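Lipoprotein (Mycoplasma mycoides subsp. capri, PDB 7ADK) is probably a membrane-anchored peptidase of the PA clan, the group that includes chymotrypsin. Local coordinates at residues I428-K438 with Y586-F595; Y824-Y832 with S837-D846. All coordinates share one frame; numbering follows the deposited sequence.

Interaction 1 (I428-K438 with Y586-F595); sequences IMDYLDENAGK and YSESDKKVKF
Ile428 and Tyr586 illustrate how a loop is fastened to a strand at an irregularity, here the classic beta bulge that Met429 and Asp430 form opposite Tyr444 in the DUF31 region, of the PA peptidase clan. The CG2 methyl of Ile428 rests over the centre of the phenol ring, 3.8 Å from its centroid, a CH-pi contact in which the two side chains run past each other in opposite directions. The far end of the ring faces the bulge, where Tyr586 OH donates to Met429 O at 3.1 Å from above the carbonyl plane. The same hydroxyl accepts a nearly straight bond from Val593 N (3.2 Å, 169°), so it joins strand and loop and ties down the loop's return. Around this centre, Met429 CB meets Val593 CG2, and Met429 SD lies at the edge of the Phe595 ring. Tyr431 turns its ring edge, through CD2, to Tyr586 CD2 at 3.9 Å, while the aliphatic chain of Lys592 crosses the Tyr431 side chain at about a right angle. Further out, a bend at the last torsion of Lys592 (chi4 69°) brings NZ to two carbonyls, Ser587 O and Ser589 O, each 2.8 Å from it.

Interaction 2 (Y824-Y832 with S837-D846); sequences YREVMNKMY and SALFQNGFTD
Phe844 and Met828 show how one aromatic knob can seat a loop along helix 824-831. The Phe844 ring lies in a hollow lined by Met828, Asn829 and Tyr832, the backbone O of Arg825 adding to the wall. Met828 covers one face: its CG stands 3.9 Å from the centroid of the Phe844 ring, and with the chain extended beyond CG the sulfur follows obliquely, SD lying 4.3 Å from that centroid in a Met-aromatic contact. At the root of the knob, Asn829 CB packs on Phe844 CB at 3.7 Å, while Tyr832 CB and O border the CE2 corner.

A second bump, Phe840, fits one turn nearer the start of the helix. The stem of Arg825 crosses this side chain at about a right angle, with CG 4.1 Å from the Phe840 ring centroid, off-centre. Tyr824 meets the edge of the Phe840 ring, its CD2 3.7 Å from Phe840 CE2, with the two planes inclined at 54°, and Leu839 CD1 fills in beside Tyr824 CE2.

Arg825 then bends at chi3 (57°), which brings its head round to the loop backbone. NH1 donates to Phe844 O at 2.9 Å, almost in the guanidinium plane, and to Asp846 OD1 at 2.8 Å as part of a salt bridge; NH2 adds a weak bond to the same carboxylate oxygen. Arg825 NE is hydrogen-bonded to Tyr812 O, a further hold on the same guanidinium.

Phe840 O helps to hold the loop's shape, accepting from Ser837 N and Gly843 N on opposite faces of its plane. The whole is a helix followed by a short strand and a type I beta turn, Phe840 to Gly843, folded back with Phe840 and Phe844 packed along the helix.

In the fold
Following the chain from the N terminus, interaction 1 opens on strand 421-433, after a region rich in helices, and closes when residues 586-595 return to it after 147 intervening residues, bringing strand 594-595 of the mixed sheet beside the antiparallel sheet. Interaction 2 comes later, closing a short loop of four residues between helix 824-831 and the segment 837-846; the two loops are in series and neither nest nor cross. In space they meet all the same. Strand 836-837 pairs antiparallel with 421-433, and Asp430 on that strand holds Tyr824 OH and Ser837 OG through OD2. The C-terminal helix and loop are thereby bound to the same strand that carries interaction 1.

Interaction 1 (I428-K438 with Y586-F595)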
loop_
_atom_site.group_PDB
_atom_site.type_symbol
_atom_site.label_atom_id
_atom_site.label_comp_id
_atom_site.label_asym_id
_atom_site.label_seq_id
_atom_site.Cartn_x
_atom_site.Cartn_y
_atom_site.Cartn_z
ATOM N N ILE B 428 1.880 20.762 -16.349
ATOM C CA ILE B 428 1.851 21.421 -17.646
ATOM C C ILE B 428 1.243 22.820 -17.450
ATOM O O ILE B 428 0.141 22.950 -16.915
ATOM C CB ILE B 428 1.110 20.504 -18.644
ATOM C CG1 ILE B 428 1.504 20.788 -20.094
ATOM C CG2 ILE B 428 -0.418 20.481 -18.484
ATOM C CD1 ILE B 428 1.156 19.584 -20.981
ATOM N N MET B 429 1.953 23.878 -17.849
ATOM C CA MET B 429 1.432 25.238 -17.752
ATOM C C MET B 429 1.220 25.899 -19.107
ATOM O O MET B 429 0.246 26.618 -19.280
ATOM C CB MET B 429 2.272 26.078 -16.793
ATOM C CG MET B 429 3.618 26.572 -17.321
ATOM S SD MET B 429 4.245 28.031 -16.458
ATOM C CE MET B 429 4.777 27.258 -14.937
ATOM N N ASP B 430 2.073 25.645 -20.095
ATOM C CA ASP B 430 2.075 26.402 -21.344
ATOM C C ASP B 430 2.637 25.588 -22.521
ATOM O O ASP B 430 3.290 24.561 -22.336
ATOM C CB ASP B 430 2.847 27.710 -21.103
ATOM C CG ASP B 430 2.671 28.777 -22.172
ATOM O OD1 ASP B 430 1.691 28.717 -22.925
ATOM O OD2 ASP B 430 3.520 29.689 -22.263
ATOM N N TYR B 431 2.398 26.062 -23.741
ATOM C CA TYR B 431 3.078 25.616 -24.953
ATOM C C TYR B 431 3.297 26.769 -25.937
ATOM O O TYR B 431 2.450 27.640 -26.095
ATOM C CB TYR B 431 2.346 24.442 -25.609
ATOM C CG TYR B 431 0.889 24.635 -25.980
ATOM C CD1 TYR B 431 0.523 25.308 -27.159
ATOM C CD2 TYR B 431 -0.103 24.062 -25.170
ATOM C CE1 TYR B 431 -0.827 25.383 -27.535
ATOM C CE2 TYR B 431 -1.454 24.142 -25.531
ATOM C CZ TYR B 431 -1.816 24.795 -26.721
ATOM O OH TYR B 431 -3.122 24.883 -27.052
ATOM N N LEU B 432 4.429 26.743 -26.632
ATOM C CA LEU B 432 4.754 27.695 -27.687
ATOM C C LEU B 432 3.829 27.433 -28.874
ATOM O O LEU B 432 3.644 26.283 -29.256
ATOM C CB LEU B 432 6.239 27.523 -28.029
ATOM C CG LEU B 432 6.791 28.423 -29.133
ATOM C CD1 LEU B 432 6.798 29.892 -28.750
ATOM C CD2 LEU B 432 8.220 28.016 -29.429
ATOM N N ASP B 433 3.213 28.463 -29.440
ATOM C CA ASP B 433 2.145 28.306 -30.427
ATOM C C ASP B 433 2.556 28.826 -31.815
ATOM O O ASP B 433 2.407 30.008 -32.122
ATOM C CB ASP B 433 0.861 28.930 -29.859
ATOM C CG ASP B 433 -0.379 28.608 -30.693
ATOM O OD1 ASP B 433 -0.242 28.031 -31.783
ATOM O OD2 ASP B 433 -1.503 28.887 -30.232
ATOM N N GLU B 434 3.106 27.947 -32.659
ATOM C CA GLU B 434 3.545 28.284 -34.025
ATOM C C GLU B 434 2.412 28.153 -35.066
ATOM O O GLU B 434 2.401 28.855 -36.066
ATOM C CB GLU B 434 4.668 27.330 -34.470
ATOM C CG GLU B 434 5.870 27.215 -33.519
ATOM C CD GLU B 434 5.783 25.977 -32.614
ATOM O OE1 GLU B 434 4.669 25.473 -32.354
ATOM O OE2 GLU B 434 6.844 25.472 -32.194
ATOM N N ASN B 435 1.477 27.234 -34.859
ATOM C CA ASN B 435 0.570 26.658 -35.859
ATOM C C ASN B 435 -0.917 26.932 -35.565
ATOM O O ASN B 435 -1.746 26.032 -35.653
ATOM C CB ASN B 435 0.855 25.149 -36.006
ATOM C CG ASN B 435 2.231 24.766 -36.499
ATOM O OD1 ASN B 435 2.989 25.560 -37.029
ATOM N ND2 ASN B 435 2.590 23.515 -36.355
ATOM N N ALA B 436 -1.270 28.157 -35.179
ATOM C CA ALA B 436 -2.646 28.571 -34.875
ATOM C C ALA B 436 -3.365 27.664 -33.846
ATOM O O ALA B 436 -4.560 27.395 -33.946
ATOM C CB ALA B 436 -3.419 28.777 -36.187
ATOM N N GLY B 437 -2.621 27.134 -32.879
ATOM C CA GLY B 437 -3.063 26.208 -31.839
ATOM C C GLY B 437 -3.341 24.768 -32.282
ATOM O O GLY B 437 -3.754 23.972 -31.446
ATOM N N LYS B 438 -3.152 24.408 -33.561
ATOM C CA LYS B 438 -3.631 23.140 -34.147
ATOM C C LYS B 438 -2.940 21.886 -33.593
ATOM O O LYS B 438 -3.617 20.914 -33.279
ATOM C CB LYS B 438 -3.512 23.198 -35.674
ATOM C CG LYS B 438 -4.474 24.202 -36.315
ATOM C CD LYS B 438 -4.384 24.260 -37.837
ATOM C CE LYS B 438 -3.077 24.841 -38.340
ATOM N NZ LYS B 438 -3.031 24.947 -39.784
ATOM N N TYR B 586 -3.643 18.201 -23.617
ATOM C CA TYR B 586 -3.757 19.584 -23.098
ATOM C C TYR B 586 -3.986 20.658 -24.178
ATOM O O TYR B 586 -4.604 21.693 -23.920
ATOM C CB TYR B 586 -2.484 19.905 -22.293
ATOM C CG TYR B 586 -2.484 21.270 -21.640
ATOM C CD1 TYR B 586 -3.369 21.555 -20.585
ATOM C CD2 TYR B 586 -1.524 22.239 -21.993
ATOM C CE1 TYR B 586 -3.302 22.782 -19.904
ATOM C CE2 TYR B 586 -1.463 23.477 -21.320
ATOM C CZ TYR B 586 -2.360 23.744 -20.273
ATOM O OH TYR B 586 -2.322 24.904 -19.573
ATOM N N SER B 587 -3.552 20.426 -25.410
ATOM C CA SER B 587 -3.863 21.283 -26.560
ATOM C C SER B 587 -5.363 21.422 -26.813
ATOM O O SER B 587 -5.870 22.532 -26.938
ATOM C CB SER B 587 -3.194 20.732 -27.816
ATOM O OG SER B 587 -3.425 21.548 -28.936
ATOM N N GLU B 588 -6.093 20.314 -26.886
ATOM C CA GLU B 588 -7.509 20.295 -27.274
ATOM C C GLU B 588 -8.480 20.292 -26.095
ATOM O O GLU B 588 -9.657 20.603 -26.269
ATOM C CB GLU B 588 -7.784 19.111 -28.212
ATOM C CG GLU B 588 -6.969 19.134 -29.508
ATOM C CD GLU B 588 -7.000 20.503 -30.187
ATOM O OE1 GLU B 588 -8.099 21.002 -30.504
ATOM O OE2 GLU B 588 -5.923 21.096 -30.392
ATOM N N SER B 589 -7.989 20.257 -24.854
ATOM C CA SER B 589 -8.732 20.685 -23.654
ATOM C C SER B 589 -9.114 22.187 -23.574
ATOM O O SER B 589 -8.329 23.068 -23.947
ATOM C CB SER B 589 -7.933 20.301 -22.419
ATOM O OG SER B 589 -8.677 20.678 -21.285
ATOM N N ASP B 590 -10.271 22.503 -22.971
ATOM C CA ASP B 590 -10.634 23.873 -22.570
ATOM C C ASP B 590 -10.173 24.276 -21.148
ATOM O O ASP B 590 -9.938 25.467 -20.927
ATOM C CB ASP B 590 -12.144 24.114 -22.762
ATOM C CG ASP B 590 -12.562 24.450 -24.200
ATOM O OD1 ASP B 590 -13.719 24.886 -24.410
ATOM O OD2 ASP B 590 -11.753 24.310 -25.134
ATOM N N LYS B 591 -10.041 23.344 -20.192
ATOM C CA LYS B 591 -9.590 23.610 -18.811
ATOM C C LYS B 591 -8.066 23.809 -18.718
ATOM O O LYS B 591 -7.388 23.161 -17.922
ATOM C CB LYS B 591 -10.105 22.551 -17.821
ATOM C CG LYS B 591 -11.620 22.549 -17.572
ATOM C CD LYS B 591 -11.940 21.812 -16.261
ATOM C CE LYS B 591 -13.418 21.804 -15.873
ATOM N NZ LYS B 591 -13.656 21.110 -14.589
ATOM N N LYS B 592 -7.512 24.706 -19.535
ATOM C CA LYS B 592 -6.118 25.184 -19.449
ATOM C C LYS B 592 -5.891 26.013 -18.188
ATOM O O LYS B 592 -6.841 26.597 -17.658
ATOM C CB LYS B 592 -5.710 25.947 -20.701
ATOM C CG LYS B 592 -5.650 25.036 -21.931
ATOM C CD LYS B 592 -4.996 25.752 -23.111
ATOM C CE LYS B 592 -4.848 24.821 -24.302
ATOM N NZ LYS B 592 -6.135 24.467 -24.909
ATOM N N VAL B 593 -4.646 26.057 -17.701
ATOM C CA VAL B 593 -4.359 26.764 -16.446
ATOM C C VAL B 593 -4.484 28.282 -16.562
ATOM O O VAL B 593 -4.239 28.876 -17.613
ATOM C CB VAL B 593 -3.005 26.399 -15.828
ATOM C CG1 VAL B 593 -2.856 24.895 -15.680
ATOM C CG2 VAL B 593 -1.792 26.922 -16.581
ATOM N N LYS B 594 -4.850 28.881 -15.432
ATOM C CA LYS B 594 -4.900 30.311 -15.112
ATOM C C LYS B 594 -4.108 30.534 -13.822
ATOM O O LYS B 594 -3.774 29.572 -13.149
ATOM C CB LYS B 594 -6.372 30.717 -14.960
ATOM C CG LYS B 594 -7.177 30.715 -16.263
ATOM C CD LYS B 594 -8.688 30.751 -16.022
ATOM C CE LYS B 594 -9.188 29.424 -15.461
ATOM N NZ LYS B 594 -10.642 29.390 -15.255
ATOM N N PHE B 595 -3.827 31.773 -13.447
ATOM C CA PHE B 595 -3.075 32.103 -12.230
ATOM C C PHE B 595 -3.910 32.968 -11.294
ATOM O O PHE B 595 -4.723 33.770 -11.749
ATOM C CB PHE B 595 -1.744 32.766 -12.587
ATOM C CG PHE B 595 -0.731 31.790 -13.131
ATOM C CD1 PHE B 595 0.134 31.128 -12.248
ATOM C CD2 PHE B 595 -0.701 31.478 -14.498
ATOM C CE1 PHE B 595 1.029 30.166 -12.726
ATOM C CE2 PHE B 595 0.191 30.511 -14.972
ATOM C CZ PHE B 595 1.068 29.866 -14.091
#

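Interaction 2 (Y824-Y832 with S837-D846)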
loop_
_atom_site.group_PDB
_atom_site.type_symbol
_atom_site.label_atom_id
_atom_site.label_comp_id
_atom_site.label_asym_id
_atom_site.label_seq_id
_atom_site.Cartn_x
_atom_site.Cartn_y
_atom_site.Cartn_z
ATOM N N TYR B 824 8.361 34.613 -15.982
ATOM C CA TYR B 824 8.177 33.695 -17.105
ATOM C C TYR B 824 7.968 34.401 -18.453
ATOM O O TYR B 824 8.630 34.079 -19.437
ATOM C CB TYR B 824 6.995 32.773 -16.786
ATOM C CG TYR B 824 6.666 31.777 -17.875
ATOM C CD1 TYR B 824 7.680 30.996 -18.460
ATOM C CD2 TYR B 824 5.350 31.667 -18.350
ATOM C CE1 TYR B 824 7.394 30.147 -19.533
ATOM C CE2 TYR B 824 5.068 30.824 -19.433
ATOM C CZ TYR B 824 6.090 30.080 -20.035
ATOM O OH TYR B 824 5.840 29.324 -21.122
ATOM N N ARG B 825 7.088 35.408 -18.501
ATOM C CA ARG B 825 6.783 36.177 -19.707
ATOM C C ARG B 825 8.007 36.865 -20.288
ATOM O O ARG B 825 8.285 36.745 -21.471
ATOM C CB ARG B 825 5.699 37.198 -19.359
ATOM C CG ARG B 825 5.223 37.959 -20.606
ATOM C CD ARG B 825 4.221 39.070 -20.293
ATOM N NE ARG B 825 4.775 40.034 -19.333
ATOM C CZ ARG B 825 5.687 40.954 -19.552
ATOM N NH1 ARG B 825 6.145 41.232 -20.723
ATOM N NH2 ARG B 825 6.174 41.617 -18.559
ATOM N N GLU B 826 8.737 37.609 -19.475
ATOM C CA GLU B 826 9.842 38.434 -19.975
ATOM C C GLU B 826 11.133 37.634 -20.234
ATOM O O GLU B 826 11.965 38.051 -21.032
ATOM C CB GLU B 826 10.012 39.676 -19.093
ATOM C CG GLU B 826 10.540 39.404 -17.694
ATOM C CD GLU B 826 10.168 40.478 -16.657
ATOM O OE1 GLU B 826 9.796 41.615 -17.025
ATOM O OE2 GLU B 826 10.259 40.157 -15.448
ATOM N N VAL B 827 11.267 36.450 -19.630
ATOM C CA VAL B 827 12.218 35.413 -20.055
ATOM C C VAL B 827 11.819 34.831 -21.408
ATOM O O VAL B 827 12.639 34.728 -22.318
ATOM C CB VAL B 827 12.319 34.321 -18.986
ATOM C CG1 VAL B 827 13.030 33.082 -19.467
ATOM C CG2 VAL B 827 13.053 34.838 -17.765
ATOM N N MET B 828 10.552 34.488 -21.598
ATOM C CA MET B 828 10.096 33.892 -22.844
ATOM C C MET B 828 10.074 34.891 -24.015
ATOM O O MET B 828 10.316 34.515 -25.156
ATOM C CB MET B 828 8.764 33.174 -22.604
ATOM C CG MET B 828 8.566 32.132 -23.698
ATOM S SD MET B 828 7.264 30.920 -23.418
ATOM C CE MET B 828 7.351 30.032 -24.985
ATOM N N ASN B 829 9.904 36.184 -23.732
ATOM C CA ASN B 829 9.953 37.284 -24.690
ATOM C C ASN B 829 11.305 37.400 -25.400
ATOM O O ASN B 829 11.328 37.645 -26.601
ATOM C CB ASN B 829 9.627 38.592 -23.955
ATOM C CG ASN B 829 9.549 39.781 -24.891
ATOM O OD1 ASN B 829 8.890 39.756 -25.910
ATOM N ND2 ASN B 829 10.224 40.848 -24.598
ATOM N N LYS B 830 12.428 37.220 -24.693
ATOM C CA LYS B 830 13.763 37.254 -25.308
ATOM C C LYS B 830 14.076 35.991 -26.112
ATOM O O LYS B 830 14.718 36.081 -27.153
ATOM C CB LYS B 830 14.855 37.582 -24.277
ATOM C CG LYS B 830 15.015 36.568 -23.141
ATOM C CD LYS B 830 16.279 36.798 -22.315
ATOM C CE LYS B 830 16.492 35.667 -21.320
ATOM N NZ LYS B 830 17.678 35.861 -20.483
ATOM N N MET B 831 13.602 34.824 -25.675
ATOM C CA MET B 831 13.818 33.554 -26.377
ATOM C C MET B 831 12.998 33.438 -27.670
ATOM O O MET B 831 13.511 32.954 -28.675
ATOM C CB MET B 831 13.516 32.378 -25.436
ATOM C CG MET B 831 14.457 32.376 -24.226
ATOM S SD MET B 831 14.334 30.937 -23.149
ATOM C CE MET B 831 14.976 29.651 -24.247
ATOM N N TYR B 832 11.745 33.897 -27.664
ATOM C CA TYR B 832 10.751 33.689 -28.730
ATOM C C TYR B 832 10.052 34.998 -29.159
ATOM O O TYR B 832 8.829 35.068 -29.282
ATOM C CB TYR B 832 9.776 32.578 -28.303
ATOM C CG TYR B 832 10.451 31.271 -27.939
ATOM C CD1 TYR B 832 11.080 30.503 -28.932
ATOM C CD2 TYR B 832 10.498 30.846 -26.601
ATOM C CE1 TYR B 832 11.751 29.320 -28.589
ATOM C CE2 TYR B 832 11.144 29.649 -26.254
ATOM C CZ TYR B 832 11.782 28.887 -27.251
ATOM O OH TYR B 832 12.451 27.749 -26.945
ATOM N N SER B 837 1.839 32.083 -27.439
ATOM C CA SER B 837 1.881 30.999 -26.443
ATOM C C SER B 837 0.475 30.677 -25.940
ATOM O O SER B 837 -0.397 31.534 -26.037
ATOM C CB SER B 837 2.739 31.419 -25.252
ATOM O OG SER B 837 3.615 30.399 -24.875
ATOM N N ALA B 838 0.215 29.516 -25.346
ATOM C CA ALA B 838 -1.107 29.200 -24.803
ATOM C C ALA B 838 -1.546 30.129 -23.643
ATOM O O ALA B 838 -2.720 30.485 -23.563
ATOM C CB ALA B 838 -1.137 27.731 -24.398
ATOM N N LEU B 839 -0.627 30.564 -22.773
ATOM C CA LEU B 839 -0.866 31.625 -21.781
ATOM C C LEU B 839 -0.820 33.054 -22.352
ATOM O O LEU B 839 -1.392 33.966 -21.767
ATOM C CB LEU B 839 0.167 31.526 -20.645
ATOM C CG LEU B 839 -0.003 30.352 -19.681
ATOM C CD1 LEU B 839 1.113 30.384 -18.654
ATOM C CD2 LEU B 839 -1.313 30.406 -18.925
ATOM N N PHE B 840 -0.137 33.263 -23.471
ATOM C CA PHE B 840 0.218 34.567 -24.029
ATOM C C PHE B 840 -0.216 34.653 -25.496
ATOM O O PHE B 840 0.600 34.749 -26.407
ATOM C CB PHE B 840 1.712 34.843 -23.783
ATOM C CG PHE B 840 2.103 34.891 -22.315
ATOM C CD1 PHE B 840 1.822 36.038 -21.559
ATOM C CD2 PHE B 840 2.712 33.791 -21.685
ATOM C CE1 PHE B 840 2.117 36.075 -20.187
ATOM C CE2 PHE B 840 3.011 33.836 -20.315
ATOM C CZ PHE B 840 2.710 34.972 -19.562
ATOM N N GLN B 841 -1.516 34.542 -25.755
ATOM C CA GLN B 841 -2.062 34.379 -27.114
ATOM C C GLN B 841 -1.988 35.648 -27.975
ATOM O O GLN B 841 -2.053 35.573 -29.197
ATOM C CB GLN B 841 -3.495 33.849 -27.045
ATOM C CG GLN B 841 -3.561 32.453 -26.434
ATOM C CD GLN B 841 -4.978 31.987 -26.169
ATOM O OE1 GLN B 841 -5.894 32.167 -26.957
ATOM N NE2 GLN B 841 -5.220 31.357 -25.052
ATOM N N ASN B 842 -1.796 36.808 -27.347
ATOM C CA ASN B 842 -1.438 38.074 -27.989
ATOM C C ASN B 842 0.089 38.340 -28.043
ATOM O O ASN B 842 0.507 39.387 -28.533
ATOM C CB ASN B 842 -2.209 39.214 -27.298
ATOM C CG ASN B 842 -3.721 39.085 -27.398
ATOM O OD1 ASN B 842 -4.337 38.271 -26.729
ATOM N ND2 ASN B 842 -4.369 39.879 -28.210
ATOM N N GLY B 843 0.936 37.425 -27.554
ATOM C CA GLY B 843 2.395 37.569 -27.456
ATOM C C GLY B 843 2.916 37.994 -26.075
ATOM O O GLY B 843 2.165 38.385 -25.183
ATOM N N PHE B 844 4.233 37.894 -25.889
ATOM C CA PHE B 844 4.935 38.108 -24.612
ATOM C C PHE B 844 5.249 39.575 -24.263
ATOM O O PHE B 844 5.838 39.856 -23.221
ATOM C CB PHE B 844 6.245 37.311 -24.631
ATOM C CG PHE B 844 6.121 35.861 -25.017
ATOM C CD1 PHE B 844 5.647 34.932 -24.085
ATOM C CD2 PHE B 844 6.462 35.442 -26.312
ATOM C CE1 PHE B 844 5.486 33.593 -24.455
ATOM C CE2 PHE B 844 6.302 34.102 -26.678
ATOM C CZ PHE B 844 5.796 33.181 -25.756
ATOM N N THR B 845 4.907 40.530 -25.122
ATOM C CA THR B 845 5.241 41.950 -24.937
ATOM C C THR B 845 4.475 42.595 -23.774
ATOM O O THR B 845 3.375 42.175 -23.413
ATOM C CB THR B 845 5.036 42.733 -26.240
ATOM O OG1 THR B 845 3.712 42.614 -26.691
ATOM C CG2 THR B 845 5.941 42.252 -27.356
ATOM N N ASP B 846 5.064 43.622 -23.147
ATOM C CA ASP B 846 4.549 44.194 -21.889
ATOM C C ASP B 846 3.153 44.831 -22.017
ATOM O O ASP B 846 2.369 44.805 -21.073
ATOM C CB ASP B 846 5.524 45.250 -21.338
ATOM C CG ASP B 846 6.988 44.808 -21.231
ATOM O OD1 ASP B 846 7.278 43.767 -20.652
ATOM O OD2 ASP B 846 7.867 45.518 -21.707
#